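Local coordinates for phosphohistidine phosphatase SixA (Escherichia coli, PDB 1UJC), which removes phosphate from phosphohistidine in the HPt domain of ArcB, a sensor of the multistep His-Asp phosphorelay, at residues A[3-8]-A[110-115]. Residues are numbered along the deposited sequence; the frame is centred on the assembly and turned at random.
With WO4 (tungstate(VI)ion), chain C.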
# COMPACT_ATOMS: atom_id res chain seq x y z
N VAL A 3 8.69 4.14 1.55
CA VAL A 3 7.25 4.05 1.37
C VAL A 3 6.93 2.75 0.66
O VAL A 3 7.50 2.46 -0.39
CB VAL A 3 6.71 5.23 0.53
CG1 VAL A 3 5.20 5.11 0.39
CG2 VAL A 3 7.09 6.54 1.19
N PHE A 4 6.05 1.95 1.24
CA PHE A 4 5.65 0.69 0.64
C PHE A 4 4.20 0.79 0.21
O PHE A 4 3.30 0.81 1.04
CB PHE A 4 5.84 -0.47 1.62
CG PHE A 4 7.25 -0.64 2.08
CD1 PHE A 4 7.70 -0.03 3.25
CD2 PHE A 4 8.15 -1.41 1.34
CE1 PHE A 4 9.02 -0.19 3.67
CE2 PHE A 4 9.47 -1.57 1.76
CZ PHE A 4 9.90 -0.95 2.92
N ILE A 5 3.99 0.85 -1.10
CA ILE A 5 2.66 0.97 -1.67
C ILE A 5 2.11 -0.40 -2.03
O ILE A 5 2.72 -1.13 -2.81
CB ILE A 5 2.69 1.87 -2.92
CG1 ILE A 5 3.31 3.22 -2.55
CG2 ILE A 5 1.29 2.04 -3.48
CD1 ILE A 5 3.54 4.15 -3.71
N MET A 6 0.96 -0.74 -1.46
CA MET A 6 0.37 -2.04 -1.70
C MET A 6 -1.06 -2.01 -2.21
O MET A 6 -1.88 -1.21 -1.77
CB MET A 6 0.44 -2.87 -0.41
CG MET A 6 -0.19 -4.25 -0.48
SD MET A 6 0.08 -5.15 1.07
CE MET A 6 -0.03 -6.87 0.50
N ARG A 7 -1.35 -2.88 -3.17
CA ARG A 7 -2.70 -2.98 -3.72
C ARG A 7 -3.41 -4.03 -2.87
O ARG A 7 -2.84 -5.07 -2.56
CB ARG A 7 -2.66 -3.45 -5.18
CG ARG A 7 -4.04 -3.64 -5.78
CD ARG A 7 -3.95 -4.15 -7.21
NE ARG A 7 -5.27 -4.31 -7.81
CZ ARG A 7 -5.50 -4.98 -8.93
NH1 ARG A 7 -4.51 -5.56 -9.58
NH2 ARG A 7 -6.74 -5.07 -9.40
N HIS A 8 -4.65 -3.74 -2.49
CA HIS A 8 -5.42 -4.66 -1.67
C HIS A 8 -5.41 -6.04 -2.34
O HIS A 8 -5.16 -6.16 -3.54
CB HIS A 8 -6.86 -4.15 -1.55
CG HIS A 8 -7.62 -4.22 -2.83
ND1 HIS A 8 -8.07 -5.41 -3.36
CD2 HIS A 8 -7.97 -3.26 -3.72
CE1 HIS A 8 -8.67 -5.18 -4.52
NE2 HIS A 8 -8.62 -3.88 -4.76
N PRO A 110 -6.88 2.75 -9.69
CA PRO A 110 -5.64 3.03 -10.43
C PRO A 110 -4.70 3.91 -9.60
O PRO A 110 -3.58 4.20 -10.03
CB PRO A 110 -6.16 3.76 -11.66
CG PRO A 110 -7.23 4.62 -11.06
CD PRO A 110 -7.94 3.69 -10.08
N LEU A 111 -5.17 4.31 -8.42
CA LEU A 111 -4.39 5.17 -7.53
C LEU A 111 -2.96 4.71 -7.25
O LEU A 111 -2.03 5.51 -7.33
CB LEU A 111 -5.14 5.37 -6.21
CG LEU A 111 -4.45 6.20 -5.13
CD1 LEU A 111 -3.81 7.44 -5.73
CD2 LEU A 111 -5.47 6.59 -4.06
N VAL A 112 -2.78 3.44 -6.93
CA VAL A 112 -1.45 2.92 -6.61
C VAL A 112 -0.45 3.16 -7.73
O VAL A 112 0.70 3.53 -7.48
CB VAL A 112 -1.50 1.42 -6.26
CG1 VAL A 112 -2.29 1.22 -4.98
CG2 VAL A 112 -2.13 0.63 -7.40
N GLY A 113 -0.89 2.96 -8.97
CA GLY A 113 -0.00 3.18 -10.10
C GLY A 113 0.38 4.65 -10.24
O GLY A 113 1.56 4.99 -10.37
N TYR A 114 -0.63 5.53 -10.21
CA TYR A 114 -0.41 6.96 -10.34
C TYR A 114 0.41 7.52 -9.18
O TYR A 114 1.19 8.45 -9.36
CB TYR A 114 -1.74 7.72 -10.40
CG TYR A 114 -2.67 7.29 -11.51
CD1 TYR A 114 -2.22 7.15 -12.82
CD2 TYR A 114 -4.02 7.05 -11.25
CE1 TYR A 114 -3.08 6.77 -13.84
CE2 TYR A 114 -4.89 6.67 -12.26
CZ TYR A 114 -4.42 6.53 -13.56
OH TYR A 114 -5.30 6.19 -14.57
N LEU A 115 0.21 6.95 -8.00
CA LEU A 115 0.94 7.39 -6.82
C LEU A 115 2.44 7.26 -7.01
O LEU A 115 3.20 8.17 -6.69
CB LEU A 115 0.50 6.60 -5.58
CG LEU A 115 1.13 7.02 -4.25
CD1 LEU A 115 0.89 8.50 -4.00
CD2 LEU A 115 0.53 6.20 -3.13
W WO4 C . -9.28 -2.84 -6.91
O1 WO4 C . -7.59 -2.46 -6.92
O2 WO4 C . -10.05 -2.03 -5.58
O3 WO4 C . -9.55 -4.55 -6.93
O4 WO4 C . -9.99 -2.21 -8.35
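I5 of strand 3-7 packs against L115 and V112 of helix 111-115. Its two branches divide the work. CD1 of I5 lies 3.7 Å from CD2 of L115. CG2 of I5 meets CG1 of V112 at 4.0 Å. The torsion of I5 explains the split: CG1 is anti to the carbonyl carbon (chi1 -56°), which carries CD1 to L115 and leaves CG2 for V112. CG1 of V112 also rests on the backbone of the strand, 4.0 Å from O of M6. The side chains that meet at this end are buried and apolar; the one polar atom they touch across the contact is O of M6.

The contact is looser at R7, whose nearest carbon, CA, is 4.4 Å from CG1 of V112. R7 is partly exposed, and its extended chain runs on to the tungstate. NE gives O1 of the ion a hydrogen bond of 3.1 Å, with an N-H...O angle of 159°. H8 does not touch the helix. Its NE2 binds the tungsten at 2.5 Å, consistent with the phosphohistidine intermediate of the histidine phosphatase superfamily. With an alanine here the imidazole is gone, and the tungstate would probably be left to hydrogen bonds such as that from NE of R7, with no nitrogen bound to the tungsten. R55, H108 and L109 complete the pocket.

The axes of 3-7 and 111-115 approach to 8.8 Å and run roughly antiparallel, at 154°. Strand 2-7 lies inside the mixed sheet, between strands 102-107 and 133-138. Helix 111-119 follows strand 102-107 in the chain and covers one face of the sheet. L115 and L111 also touch helix 85-98, while H8 reaches helix 54-66.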